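Local coordinates for taurocyamine kinase (Schistosoma mansoni, PDB 4WOD), which reversibly transfers the phosphoryl group of ATP to taurocyamine, a magnesium-dependent reaction of the phosphagen kinase family, at residues K139-R142 against I143-E146; D188-V191 against L192-G196; H700-A703 against E704-K708. The protein carries 4 engineered substitutions. One frame throughout, in Å; residues are numbered along the deposited sequence.

Contact 1. Residues K139-R142 against I143-E146; sequences KETR and IELE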
loop_
_atom_site.group_PDB
_atom_site.type_symbol
_atom_site.label_atom_id
_atom_site.label_comp_id
_atom_site.label_asym_id
_atom_site.label_seq_id
_atom_site.Cartn_x
_atom_site.Cartn_y
_atom_site.Cartn_z
ATOM N N LYS A 139 -28.589 -33.980 2.123
ATOM C CA LYS A 139 -29.721 -33.205 1.621
ATOM C C LYS A 139 -30.741 -33.029 2.734
ATOM O O LYS A 139 -31.283 -31.931 2.929
ATOM C CB LYS A 139 -30.359 -33.866 0.397
ATOM C CG LYS A 139 -31.561 -33.111 -0.141
ATOM C CD LYS A 139 -31.848 -33.501 -1.585
ATOM C CE LYS A 139 -33.213 -33.025 -2.029
ATOM N NZ LYS A 139 -33.366 -33.232 -3.496
ATOM N N GLU A 140 -30.964 -34.101 3.495
ATOM C CA GLU A 140 -31.921 -34.064 4.598
ATOM C C GLU A 140 -31.474 -33.183 5.766
ATOM O O GLU A 140 -32.270 -32.413 6.306
ATOM C CB GLU A 140 -32.200 -35.483 5.107
ATOM C CG GLU A 140 -32.952 -36.362 4.120
ATOM C CD GLU A 140 -33.244 -37.730 4.706
ATOM O OE1 GLU A 140 -33.935 -37.776 5.750
ATOM O OE2 GLU A 140 -32.773 -38.746 4.144
ATOM N N THR A 141 -30.211 -33.263 6.165
ATOM C CA THR A 141 -29.810 -32.465 7.325
ATOM C C THR A 141 -29.786 -30.961 7.006
ATOM O O THR A 141 -30.116 -30.137 7.866
ATOM C CB THR A 141 -28.444 -32.902 7.909
ATOM O OG1 THR A 141 -27.418 -32.802 6.915
ATOM C CG2 THR A 141 -28.534 -34.326 8.438
ATOM N N ARG A 142 -29.461 -30.590 5.775
ATOM C CA ARG A 142 -29.511 -29.176 5.439
ATOM C C ARG A 142 -30.946 -28.641 5.555
ATOM O O ARG A 142 -31.161 -27.520 6.044
ATOM C CB ARG A 142 -28.950 -28.936 4.035
ATOM C CG ARG A 142 -28.833 -27.469 3.657
ATOM C CD ARG A 142 -28.422 -27.294 2.205
ATOM N NE ARG A 142 -27.050 -27.717 1.932
ATOM C CZ ARG A 142 -26.700 -28.890 1.407
ATOM N NH1 ARG A 142 -27.628 -29.793 1.094
ATOM N NH2 ARG A 142 -25.412 -29.160 1.184
ATOM N N ILE A 143 -31.925 -29.448 5.134
ATOM C CA ILE A 143 -33.332 -29.048 5.197
ATOM C C ILE A 143 -33.795 -29.037 6.659
ATOM O O ILE A 143 -34.496 -28.108 7.089
ATOM C CB ILE A 143 -34.233 -29.983 4.325
ATOM C CG1 ILE A 143 -33.907 -29.777 2.837
ATOM C CG2 ILE A 143 -35.725 -29.740 4.584
ATOM C CD1 ILE A 143 -34.334 -30.917 1.952
ATOM N N GLU A 144 -33.395 -30.047 7.430
ATOM C CA GLU A 144 -33.700 -30.016 8.875
ATOM C C GLU A 144 -33.162 -28.735 9.557
ATOM O O GLU A 144 -33.846 -28.125 10.398
ATOM C CB GLU A 144 -33.151 -31.260 9.577
ATOM C CG GLU A 144 -33.936 -32.508 9.266
ATOM C CD GLU A 144 -33.406 -33.721 9.988
ATOM O OE1 GLU A 144 -34.084 -34.198 10.922
ATOM O OE2 GLU A 144 -32.298 -34.186 9.639
ATOM N N LEU A 145 -31.950 -28.324 9.170
ATOM C CA LEU A 145 -31.329 -27.106 9.684
ATOM C C LEU A 145 -32.131 -25.874 9.256
ATOM O O LEU A 145 -32.418 -24.983 10.075
ATOM C CB LEU A 145 -29.867 -27.012 9.203
ATOM C CG LEU A 145 -29.048 -25.780 9.591
ATOM C CD1 LEU A 145 -29.031 -25.595 11.117
ATOM C CD2 LEU A 145 -27.627 -25.888 9.015
ATOM N N GLU A 146 -32.519 -25.840 7.985
ATOM C CA GLU A 146 -33.358 -24.758 7.471
ATOM C C GLU A 146 -34.662 -24.649 8.267
ATOM O O GLU A 146 -35.043 -23.551 8.682
ATOM C CB GLU A 146 -33.664 -24.951 5.981
ATOM C CG GLU A 146 -34.511 -23.830 5.386
ATOM C CD GLU A 146 -35.220 -24.225 4.094
ATOM O OE1 GLU A 146 -35.185 -25.418 3.719
ATOM O OE2 GLU A 146 -35.790 -23.327 3.431
#
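Lys139 and Ile143, one turn apart, lie side by side and point the same way. CD1 of Ile143 stands 4.1 Å from CG of Lys139, a loose apolar touch, and the same methyl comes within 3.4 Å of the backbone O of Lys139. It gets there because CG1 of Ile143 sits beside its own backbone N, anti to the carbonyl carbon (chi1 -68°), which folds the ethyl branch back along the helix toward the preceding turn. The N-H of Ile143 also reaches that oxygen, but only as a weak bond. On another side of the turn Glu144 leans back in the same sense: its CG lies 3.4 Å from the O of Glu140, and its OE2 comes 4.0 Å from CG2 of Thr141, the two side chains passing at a slant. The like-charged carboxylates of Glu140 and Glu144 are not in contact, with 5.5 Å between OE1 of Glu140 and OE2 of Glu144. These are i to i+3 and i to i+4 neighbours in the opening turns of helix 139-154, within the C-terminal catalytic part of the first phosphagen kinase unit. Backbone bonds tie the turns together, Glu144 N to Glu140 O at 2.9 Å with an N-H...O angle of 169°, followed by Leu145 N to Thr141 O and Glu146 N to Arg142 O. At the helix start, OG1 of Thr141 bonds to the N of Thr138. Two polar atoms of the buried Arg142 and Glu146 find partners farther out: NH1 of Arg142 forms a salt bridge with Asp200, and OE2 of Glu146 is hydrogen-bonded to the hydroxyl of Tyr164 on strand 162-166. The buried side chain of Leu145 packs on Asn220 and His224.

Contact 2. Residues D188-V191 against L192-G196; sequences DDNV and LRDAG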
loop_
_atom_site.group_PDB
_atom_site.type_symbol
_atom_site.label_atom_id
_atom_site.label_comp_id
_atom_site.label_asym_id
_atom_site.label_seq_id
_atom_site.Cartn_x
_atom_site.Cartn_y
_atom_site.Cartn_z
ATOM N N ASP A 188 -23.215 -18.032 -7.639
ATOM C CA ASP A 188 -22.308 -17.470 -8.638
ATOM C C ASP A 188 -20.858 -17.266 -8.167
ATOM O O ASP A 188 -20.076 -16.616 -8.853
ATOM C CB ASP A 188 -22.879 -16.138 -9.148
ATOM C CG ASP A 188 -22.951 -15.067 -8.066
ATOM O OD1 ASP A 188 -22.782 -15.387 -6.863
ATOM O OD2 ASP A 188 -23.195 -13.891 -8.424
ATOM N N ASP A 189 -20.499 -17.836 -7.020
ATOM C CA ASP A 189 -19.147 -17.700 -6.460
ATOM C C ASP A 189 -18.407 -19.028 -6.594
ATOM O O ASP A 189 -18.753 -20.001 -5.932
ATOM C CB ASP A 189 -19.230 -17.257 -4.991
ATOM C CG ASP A 189 -17.853 -17.023 -4.332
ATOM O OD1 ASP A 189 -16.832 -17.638 -4.714
ATOM O OD2 ASP A 189 -17.802 -16.219 -3.379
ATOM N N ASN A 190 -17.394 -19.081 -7.446
ATOM C CA ASN A 190 -16.730 -20.350 -7.706
ATOM C C ASN A 190 -15.891 -20.838 -6.518
ATOM O O ASN A 190 -15.622 -22.039 -6.393
ATOM C CB ASN A 190 -15.848 -20.253 -8.954
ATOM C CG ASN A 190 -15.770 -21.576 -9.723
ATOM O OD1 ASN A 190 -16.580 -22.477 -9.518
ATOM N ND2 ASN A 190 -14.789 -21.690 -10.611
ATOM N N VAL A 191 -15.459 -19.920 -5.657
ATOM C CA VAL A 191 -14.715 -20.328 -4.473
ATOM C C VAL A 191 -15.690 -21.081 -3.577
ATOM O O VAL A 191 -15.415 -22.192 -3.119
ATOM C CB VAL A 191 -14.088 -19.120 -3.716
ATOM C CG1 VAL A 191 -13.536 -19.553 -2.362
ATOM C CG2 VAL A 191 -12.997 -18.461 -4.555
ATOM N N LEU A 192 -16.855 -20.482 -3.373
ATOM C CA LEU A 192 -17.910 -21.127 -2.592
ATOM C C LEU A 192 -18.325 -22.449 -3.228
ATOM O O LEU A 192 -18.505 -23.440 -2.535
ATOM C CB LEU A 192 -19.120 -20.208 -2.457
ATOM C CG LEU A 192 -20.235 -20.683 -1.513
ATOM C CD1 LEU A 192 -19.656 -21.222 -0.208
ATOM C CD2 LEU A 192 -21.227 -19.531 -1.252
ATOM N N ARG A 193 -18.471 -22.461 -4.549
ATOM C CA ARG A 193 -18.811 -23.686 -5.262
ATOM C C ARG A 193 -17.824 -24.819 -4.968
ATOM O O ARG A 193 -18.234 -25.937 -4.633
ATOM C CB ARG A 193 -18.873 -23.441 -6.774
ATOM C CG ARG A 193 -19.070 -24.731 -7.577
ATOM C CD ARG A 193 -19.409 -24.441 -9.029
ATOM N NE ARG A 193 -20.729 -23.835 -9.130
ATOM C CZ ARG A 193 -20.954 -22.544 -9.339
ATOM N NH1 ARG A 193 -22.204 -22.104 -9.392
ATOM N NH2 ARG A 193 -19.939 -21.699 -9.501
ATOM N N ASP A 194 -16.527 -24.535 -5.076
ATOM C CA ASP A 194 -15.527 -25.600 -4.948
ATOM C C ASP A 194 -15.218 -25.993 -3.502
ATOM O O ASP A 194 -14.495 -26.967 -3.242
ATOM C CB ASP A 194 -14.256 -25.189 -5.665
ATOM C CG ASP A 194 -14.431 -25.171 -7.174
ATOM O OD1 ASP A 194 -15.321 -25.888 -7.669
ATOM O OD2 ASP A 194 -13.689 -24.446 -7.870
ATOM N N ALA A 195 -15.765 -25.220 -2.571
ATOM C CA ALA A 195 -15.752 -25.569 -1.161
ATOM C C ALA A 195 -17.018 -26.317 -0.722
ATOM O O ALA A 195 -17.227 -26.539 0.477
ATOM C CB ALA A 195 -15.572 -24.299 -0.318
ATOM N N GLY A 196 -17.860 -26.698 -1.683
ATOM C CA GLY A 196 -19.082 -27.447 -1.406
ATOM C C GLY A 196 -20.309 -26.621 -1.048
ATOM O O GLY A 196 -21.279 -27.141 -0.494
HETATM O O HOH W 1 -13.847 -24.322 -10.592
#
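Asp189 is the N-cap of the short helix 190-194, its carboxylate accepting from the N of Leu192; the helix ends a few residues later in a Schellman motif with Gly196, at positive phi, as its C-prime residue. The capping interaction uses one carboxylate oxygen: OD1 of Asp189 accepts from the N of Leu192 at 3.1 Å, with an N-H...O angle of 165°, and more weakly from the N of Val191. The Leu192 donor stands above the carboxylate plane, and CG of Asp189, anti to its backbone N (chi1 -177°), swings the group in front of the first turn. Two backbone bonds follow, from Arg193 N to Asp189 O at 2.8 Å and from Asp194 N to Asn190 O at 3.0 Å; Ala195 N to Val191 O is weak. At the C-terminal end Gly196 N bonds to Arg193 O and Gly197 N to Leu192 O. Apolar contact is slight: CB of Asp189 meets CB of Leu192 at 3.9 Å, the side chains crossing at about a right angle. The side chain of Val191 lies about 5 Å from the bound arginine and touches Arg63, a residue of the arginine pocket, while its carbonyl O accepts from the hydroxyl of Thr52. Asp194 and Ala195 pack on helix 46-55, joining this turn to the N-terminal part of the first unit. Among the polar side chains, NH1 of Arg193 has its stronger partner in the carbonyl O of Asn187, and NH2 gives a weak bond to OD1 of Asn190 at 3.4 Å. That oxygen lies at the guanidinium edge, in its plane, although the amide plane is turned 50° from it. A water joins Asn190 to Asp194, donating to OD2 of Asp194 at 2.7 Å and accepting weakly from ND2 of Asn190.

Contact 3. Residues H700-A703 against E704-K708; sequences HEMA and EGVAK
Glu704 lays its aliphatic stem over one face of the His700 imidazole, one turn earlier on the same helix. CG of Glu704 lies 3.8 Å from the ring centroid, 21° off the ring normal and displaced toward the rim, a CH-pi contact. OE1 of Glu704 also lies over this face but implausibly close to CE1 of His700, so the exact placement of the carboxylate is doubtful. Two torsions create the overlap: CG of His700 is anti to its backbone N (chi1 -167°), while CG of Glu704 stays beside its own N and the chain then runs extended back toward the ring. Beneath the pair, Glu704 N bonds to His700 O at 2.8 Å.

Met702 and Val706 form a second i to i+4 pair, lying side by side and pointing the same way. The Met702 chain is bent at chi2 and chi3, and its SD meets CG2 of Val706 at 3.5 Å. The backbone bond Val706 N to Met702 O, 2.8 Å, runs alongside. OE2 of Glu701 is held in a salt bridge by NH1 of Arg689. In helix 695-715, the last of the chain, Met702 and Val706 pack on Val643 of strand 639-646, which carries predicted ATP-binding residues, while Met702 and Ala703 rest on Leu599 of helix 599-614.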
loop_
_atom_site.group_PDB
_atom_site.type_symbol
_atom_site.label_atom_id
_atom_site.label_comp_id
_atom_site.label_asym_id
_atom_site.label_seq_id
_atom_site.Cartn_x
_atom_site.Cartn_y
_atom_site.Cartn_z
ATOM N N HIS A 700 36.329 15.270 -7.562
ATOM C CA HIS A 700 37.705 15.203 -7.071
ATOM C C HIS A 700 37.753 14.838 -5.588
ATOM O O HIS A 700 38.643 14.103 -5.163
ATOM C CB HIS A 700 38.437 16.518 -7.301
ATOM C CG HIS A 700 39.918 16.422 -7.104
ATOM N ND1 HIS A 700 40.659 17.421 -6.511
ATOM C CD2 HIS A 700 40.795 15.440 -7.418
ATOM C CE1 HIS A 700 41.931 17.065 -6.483
ATOM N NE2 HIS A 700 42.039 15.864 -7.023
ATOM N N GLU A 701 36.792 15.341 -4.812
ATOM C CA GLU A 701 36.703 14.975 -3.409
ATOM C C GLU A 701 36.541 13.464 -3.268
ATOM O O GLU A 701 37.239 12.843 -2.458
ATOM C CB GLU A 701 35.558 15.711 -2.702
ATOM C CG GLU A 701 35.915 17.148 -2.365
ATOM C CD GLU A 701 34.960 17.793 -1.383
ATOM O OE1 GLU A 701 34.223 17.065 -0.677
ATOM O OE2 GLU A 701 34.956 19.038 -1.314
ATOM N N MET A 702 35.648 12.867 -4.059
ATOM C CA MET A 702 35.468 11.420 -3.996
ATOM C C MET A 702 36.785 10.731 -4.322
ATOM O O MET A 702 37.251 9.894 -3.554
ATOM C CB MET A 702 34.360 10.937 -4.935
ATOM C CG MET A 702 34.068 9.450 -4.800
ATOM S SD MET A 702 35.118 8.446 -5.887
ATOM C CE MET A 702 34.256 8.569 -7.444
ATOM N N ALA A 703 37.388 11.104 -5.449
ATOM C CA ALA A 703 38.651 10.513 -5.888
ATOM C C ALA A 703 39.759 10.619 -4.818
ATOM O O ALA A 703 40.391 9.622 -4.471
ATOM C CB ALA A 703 39.108 11.161 -7.192
ATOM N N GLU A 704 39.978 11.821 -4.294
ATOM C CA GLU A 704 40.982 12.024 -3.254
ATOM C C GLU A 704 40.685 11.166 -2.026
ATOM O O GLU A 704 41.595 10.570 -1.448
ATOM C CB GLU A 704 41.062 13.499 -2.852
ATOM C CG GLU A 704 41.770 14.375 -3.859
ATOM C CD GLU A 704 42.025 15.770 -3.333
ATOM O OE1 GLU A 704 41.308 16.704 -3.748
ATOM O OE2 GLU A 704 42.943 15.932 -2.499
ATOM N N GLY A 705 39.413 11.099 -1.641
ATOM C CA GLY A 705 38.995 10.285 -0.516
ATOM C C GLY A 705 39.183 8.794 -0.744
ATOM O O GLY A 705 39.549 8.056 0.172
ATOM N N VAL A 706 38.925 8.345 -1.967
ATOM C CA VAL A 706 39.032 6.932 -2.295
ATOM C C VAL A 706 40.502 6.558 -2.448
ATOM O O VAL A 706 40.917 5.478 -2.030
ATOM C CB VAL A 706 38.231 6.588 -3.577
ATOM C CG1 VAL A 706 38.591 5.199 -4.111
ATOM C CG2 VAL A 706 36.725 6.695 -3.302
ATOM N N ALA A 707 41.290 7.465 -3.020
ATOM C CA ALA A 707 42.737 7.263 -3.152
ATOM C C ALA A 707 43.405 7.118 -1.790
ATOM O O ALA A 707 44.316 6.308 -1.612
ATOM C CB ALA A 707 43.365 8.409 -3.924
ATOM N N LYS A 708 42.947 7.916 -0.831
ATOM C CA LYS A 708 43.394 7.786 0.546
ATOM C C LYS A 708 43.064 6.423 1.115
ATOM O O LYS A 708 43.937 5.743 1.640
ATOM C CB LYS A 708 42.773 8.869 1.427
ATOM C CG LYS A 708 43.821 9.801 2.015
ATOM C CD LYS A 708 44.264 9.327 3.402
ATOM C CE LYS A 708 45.770 9.024 3.408
ATOM N NZ LYS A 708 46.543 10.228 2.967
#

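In the fold
From the N terminus the three contacts come in series, and none encloses or crosses another. Contacts 1 and 3 lie within one helix each, while contact 2 spans a short helix with its cap and C-terminal turn, so none closes a long loop. Contact 1 lies in the opening turns of helix 139-154, beside the edge strand 162-166 of the first antiparallel sheet. Contact 2, about 19 Å away centre to centre, is part of the same catalytic portion, packed on helix 46-55 of the N-terminal part, near the bound arginine. Contact 3 follows in the second unit, on the final helix against the second sheet, its centre about 66 Å from that of contact 2 and about 82 Å from that of contact 1, across the chain's centre.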